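Long-range contacts in aminoacyl-tRNA synthetase-interacting multifunctional protein p43 (Plasmodium vivax, PDB 6IPA), which probably binds tRNA through its C-terminal EMAP II-like domain and associates with aminoacyl-tRNA synthetases: residues T44-I49 and L99-L104; I48-V53 and E140-E145. All coordinates share one frame; numbering follows the deposited sequence.

Interaction 1. Residues T44-I49 and L99-L104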
# COMPACT_ATOMS: atom_id res chain seq x y z
N THR A 44 7.69 7.04 10.45
CA THR A 44 6.54 7.31 11.32
C THR A 44 5.54 8.22 10.60
O THR A 44 4.38 8.31 10.98
CB THR A 44 7.02 7.94 12.64
OG1 THR A 44 7.64 9.20 12.37
CG2 THR A 44 8.02 7.02 13.35
N ARG A 45 6.01 8.86 9.53
CA ARG A 45 5.24 9.88 8.83
C ARG A 45 4.27 9.31 7.82
O ARG A 45 3.33 9.98 7.43
CB ARG A 45 6.17 10.88 8.15
CG ARG A 45 6.83 11.82 9.13
CD ARG A 45 7.78 12.82 8.49
NE ARG A 45 7.02 13.85 7.84
CZ ARG A 45 7.53 14.83 7.11
NH1 ARG A 45 8.87 14.97 6.95
NH2 ARG A 45 6.70 15.69 6.55
N LEU A 46 4.51 8.06 7.40
CA LEU A 46 3.59 7.31 6.59
C LEU A 46 2.53 6.66 7.44
O LEU A 46 2.84 6.02 8.41
CB LEU A 46 4.31 6.17 5.80
CG LEU A 46 5.53 6.57 4.98
CD1 LEU A 46 6.01 5.40 4.17
CD2 LEU A 46 5.21 7.76 4.11
N ASN A 47 1.28 6.77 6.98
CA ASN A 47 0.13 6.00 7.52
C ASN A 47 -0.24 4.90 6.63
O ASN A 47 -1.04 5.11 5.76
CB ASN A 47 -1.11 6.87 7.57
CG ASN A 47 -2.22 6.26 8.33
OD1 ASN A 47 -2.00 5.44 9.23
ND2 ASN A 47 -3.42 6.67 8.02
N ILE A 48 0.35 3.72 6.84
CA ILE A 48 0.11 2.52 6.05
C ILE A 48 -0.92 1.63 6.75
O ILE A 48 -0.68 1.13 7.85
CB ILE A 48 1.43 1.74 5.88
CG1 ILE A 48 2.38 2.51 4.94
CG2 ILE A 48 1.17 0.37 5.27
CD1 ILE A 48 3.82 2.03 5.00
N ILE A 49 -2.06 1.39 6.13
CA ILE A 49 -3.14 0.68 6.80
C ILE A 49 -3.71 -0.46 5.94
O ILE A 49 -3.61 -0.43 4.72
CB ILE A 49 -4.24 1.66 7.19
CG1 ILE A 49 -4.74 2.39 5.99
CG2 ILE A 49 -3.70 2.70 8.19
CD1 ILE A 49 -5.91 3.29 6.29
N LEU A 99 -2.32 -3.55 1.79
CA LEU A 99 -1.70 -2.45 2.55
C LEU A 99 -1.82 -1.16 1.82
O LEU A 99 -1.20 -0.97 0.78
CB LEU A 99 -0.24 -2.74 2.81
CG LEU A 99 -0.01 -3.99 3.70
CD1 LEU A 99 1.33 -3.85 4.43
CD2 LEU A 99 -1.12 -4.27 4.71
N VAL A 100 -2.62 -0.25 2.36
CA VAL A 100 -2.83 1.05 1.72
C VAL A 100 -2.04 2.14 2.42
O VAL A 100 -2.21 2.32 3.63
CB VAL A 100 -4.33 1.44 1.76
CG1 VAL A 100 -4.55 2.80 1.11
CG2 VAL A 100 -5.16 0.38 1.05
N LEU A 101 -1.22 2.87 1.66
CA LEU A 101 -0.67 4.18 2.08
C LEU A 101 -1.80 5.22 2.05
O LEU A 101 -2.05 5.89 1.05
CB LEU A 101 0.51 4.64 1.18
CG LEU A 101 1.10 6.02 1.50
CD1 LEU A 101 1.57 6.08 2.93
CD2 LEU A 101 2.29 6.40 0.61
N ALA A 102 -2.46 5.37 3.19
CA ALA A 102 -3.68 6.18 3.31
C ALA A 102 -3.56 7.69 3.24
O ALA A 102 -4.52 8.37 2.90
CB ALA A 102 -4.37 5.80 4.61
N ASN A 103 -2.38 8.25 3.53
CA ASN A 103 -2.26 9.70 3.73
C ASN A 103 -1.72 10.53 2.60
O ASN A 103 -1.46 11.74 2.75
CB ASN A 103 -1.54 10.03 5.03
CG ASN A 103 -0.07 9.62 5.05
OD1 ASN A 103 0.37 8.67 4.38
ND2 ASN A 103 0.70 10.33 5.85
N LEU A 104 -1.57 9.90 1.44
CA LEU A 104 -1.44 10.63 0.21
C LEU A 104 -2.75 11.37 0.05
O LEU A 104 -3.77 10.90 0.57
CB LEU A 104 -1.30 9.65 -0.92
CG LEU A 104 -0.06 8.78 -0.92
CD1 LEU A 104 -0.24 7.64 -1.91
CD2 LEU A 104 1.14 9.61 -1.37
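Ile49 and Val100 form an antiparallel hydrogen-bonded pair that fixes the register between the start of strand 48-58 and strand 97-101. Ile49 N donates to Val100 O over 2.7 Å, almost straight at 173°, and Val100 N returns a bond to Ile49 O at 2.6 Å. Ile48 and Leu101 make the adjoining non-hydrogen-bonded pair. One step further, Ala102 N gives a 2.9 Å bond to Asn47 O.

Past the ladder a side chain takes over from the backbone. The amide of Asn103 reaches two peptide groups: ND2 donates to Arg45 O at 3.1 Å, lying in that carbonyl's plane, while OD1 receives a weak bond of 3.3 Å from Asn47 N. The position of CG between the backbone N and carbonyl carbon of Asn103 (chi1 66°) brings the amide over to them. Its ND2 also donates to Asp154 O, and the carboxylate of Asp154 forms a salt bridge with Arg45.

Apolar contacts lie on both faces. On the face of Ile48 and Leu101, CD1 of Leu101 meets Leu46 CB at 4.0 Å, the two side chains crossing obliquely, with Phe166 of helix 165-169 packed on both leucines. On the face of Ile49 and Val100, Ile49 CG1 sits between its backbone N and carbonyl carbon (chi1 57°), which brings CD1 to 3.4 Å from Ala102 CB.

The bonding therefore changes from reciprocal peptide pairing to a bidentate side-chain grip. Asn103 stands in for a further rung, tying a largely buried loop to the approach to strand 48-58, with its amide orientation set by one donor and two acceptors.

Interaction 2. Residues I48-V53 and E140-E145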
# COMPACT_ATOMS: atom_id res chain seq x y z
N ILE A 48 0.35 3.72 6.84
CA ILE A 48 0.11 2.52 6.05
C ILE A 48 -0.92 1.63 6.75
O ILE A 48 -0.68 1.13 7.85
CB ILE A 48 1.43 1.74 5.88
CG1 ILE A 48 2.38 2.51 4.94
CG2 ILE A 48 1.17 0.37 5.27
CD1 ILE A 48 3.82 2.03 5.00
N ILE A 49 -2.06 1.39 6.13
CA ILE A 49 -3.14 0.68 6.80
C ILE A 49 -3.71 -0.46 5.94
O ILE A 49 -3.61 -0.43 4.72
CB ILE A 49 -4.24 1.66 7.19
CG1 ILE A 49 -4.74 2.39 5.99
CG2 ILE A 49 -3.70 2.70 8.19
CD1 ILE A 49 -5.91 3.29 6.29
N VAL A 50 -4.29 -1.46 6.59
CA VAL A 50 -4.85 -2.59 5.91
C VAL A 50 -6.25 -2.27 5.45
O VAL A 50 -7.07 -1.74 6.22
CB VAL A 50 -4.90 -3.84 6.76
CG1 VAL A 50 -3.58 -4.07 7.45
CG2 VAL A 50 -5.97 -3.74 7.79
N GLY A 51 -6.50 -2.56 4.19
CA GLY A 51 -7.85 -2.54 3.65
C GLY A 51 -8.26 -3.85 2.98
O GLY A 51 -7.43 -4.68 2.63
N TYR A 52 -9.56 -4.01 2.83
CA TYR A 52 -10.17 -5.14 2.11
C TYR A 52 -10.62 -4.63 0.78
O TYR A 52 -11.43 -3.69 0.73
CB TYR A 52 -11.42 -5.59 2.84
CG TYR A 52 -12.07 -6.83 2.29
CD1 TYR A 52 -11.35 -8.00 2.12
CD2 TYR A 52 -13.43 -6.85 1.97
CE1 TYR A 52 -11.95 -9.15 1.62
CE2 TYR A 52 -14.04 -7.99 1.51
CZ TYR A 52 -13.29 -9.14 1.33
OH TYR A 52 -13.84 -10.29 0.83
N VAL A 53 -10.11 -5.24 -0.30
CA VAL A 53 -10.52 -4.87 -1.65
C VAL A 53 -11.95 -5.37 -1.93
O VAL A 53 -12.17 -6.56 -2.16
CB VAL A 53 -9.55 -5.47 -2.69
CG1 VAL A 53 -9.99 -5.10 -4.08
CG2 VAL A 53 -8.10 -5.00 -2.44
N GLU A 140 -6.30 -1.11 10.71
CA GLU A 140 -5.12 -1.11 11.58
C GLU A 140 -3.81 -0.62 10.93
O GLU A 140 -3.43 -0.97 9.78
CB GLU A 140 -4.90 -2.45 12.22
CG GLU A 140 -4.22 -3.45 11.31
CD GLU A 140 -3.96 -4.75 11.98
OE1 GLU A 140 -4.93 -5.52 12.18
OE2 GLU A 140 -2.77 -4.97 12.32
N ARG A 141 -3.09 0.19 11.69
CA ARG A 141 -1.86 0.85 11.22
C ARG A 141 -0.76 -0.20 11.28
O ARG A 141 -0.63 -0.89 12.28
CB ARG A 141 -1.57 2.10 12.09
CG ARG A 141 -0.76 3.18 11.39
CD ARG A 141 0.05 4.04 12.34
NE ARG A 141 1.23 4.58 11.68
CZ ARG A 141 2.03 5.52 12.19
NH1 ARG A 141 1.78 6.02 13.41
NH2 ARG A 141 3.08 5.96 11.48
N ILE A 142 -0.03 -0.37 10.16
CA ILE A 142 1.08 -1.30 10.06
C ILE A 142 2.36 -0.53 10.39
O ILE A 142 2.64 0.53 9.79
CB ILE A 142 1.19 -1.84 8.63
CG1 ILE A 142 -0.12 -2.54 8.16
CG2 ILE A 142 2.43 -2.71 8.46
CD1 ILE A 142 -0.64 -3.64 9.08
N ILE A 143 3.12 -1.06 11.35
CA ILE A 143 4.22 -0.33 11.98
C ILE A 143 5.47 -1.18 11.91
O ILE A 143 5.36 -2.38 11.77
CB ILE A 143 3.92 -0.03 13.49
CG1 ILE A 143 3.88 -1.32 14.32
CG2 ILE A 143 2.60 0.71 13.66
CD1 ILE A 143 3.90 -1.09 15.83
N CYS A 144 6.65 -0.59 12.04
CA CYS A 144 7.89 -1.38 12.13
C CYS A 144 8.18 -1.87 13.55
O CYS A 144 7.48 -1.52 14.50
CB CYS A 144 9.08 -0.55 11.64
SG CYS A 144 8.81 -0.02 9.96
N GLU A 145 9.27 -2.59 13.69
CA GLU A 145 9.71 -3.06 14.98
C GLU A 145 10.41 -1.88 15.64
O GLU A 145 11.14 -1.14 15.01
CB GLU A 145 10.64 -4.28 14.89
CG GLU A 145 10.86 -4.88 13.51
CD GLU A 145 11.44 -6.29 13.52
OE1 GLU A 145 12.40 -6.56 12.81
OE2 GLU A 145 10.92 -7.16 14.21
O HOH W 1 2.22 2.96 9.53
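A short bridge joins the first strand of the OB-type tRNA-binding domain, 48-58, to the segment leading into the weakly bonded strand 143-144. The evidence is a pair of backbone bonds around the facing residues Ile49 and Arg141. Ile142 N donates to Ile48 O at 2.8 Å, practically linear at 178°; Val50 N makes a weak bond of 3.3 Å to Glu140 O. With 48 matched to 142 and 50 to 140, the chains run in opposite directions here.

On the side of Ile48, Val50 and Ile142 the contacts are apolar. CG1 of Val50 touches the end of Ile142, CD1, at 3.4 Å, the two branches crossing at about a right angle. With CG1 of Ile142 beside the backbone N (chi1 -58°) and the chain bent again at chi2 (-53°), CD1 comes to Val50 CG1. Ile142 CB rests 4.0 Å from Ile48 CG2, and Trp187 packs on both isoleucines. The aliphatic part of Glu140 adds CG against Val50 CG2 at 3.9 Å, while its OE1 is hydrogen-bonded to Ser190 OG and to the backbone N of Asn137.

The side chain of Arg141 leaves its backbone away from strand 48-58, yet its NE donates to a water (2.9 Å) that also takes a weak bond from Ile48 N; NH1 reaches Lys151 O.

Because strand 143-144 then pairs with strand 185-189, the arrangement is consistent with the junction of an EMAP II-like module, in which a C-terminal extension packs against the OB fold.

Interactions 1 and 2 share Ile48 and Ile49, and their centres lie 8 Å apart. The strand start is bonded along both edges: Ile49 pairs through its own N and O with 97-101, whereas the flanking Ile48 O and Val50 N serve 140-142, as alternation along a strand requires. Two further links join the contacts directly. Arg141 NH2 lies 3.1 Å from Leu46 O, a probable hydrogen bond connecting the bridge of interaction 2 to the lead-in of interaction 1, and Leu99 CD2 meets Val50 CG1 at 3.7 Å. Together they hold one central strand between OB-fold and C-terminal elements; neither contact contains a ligand that would locate the tRNA site.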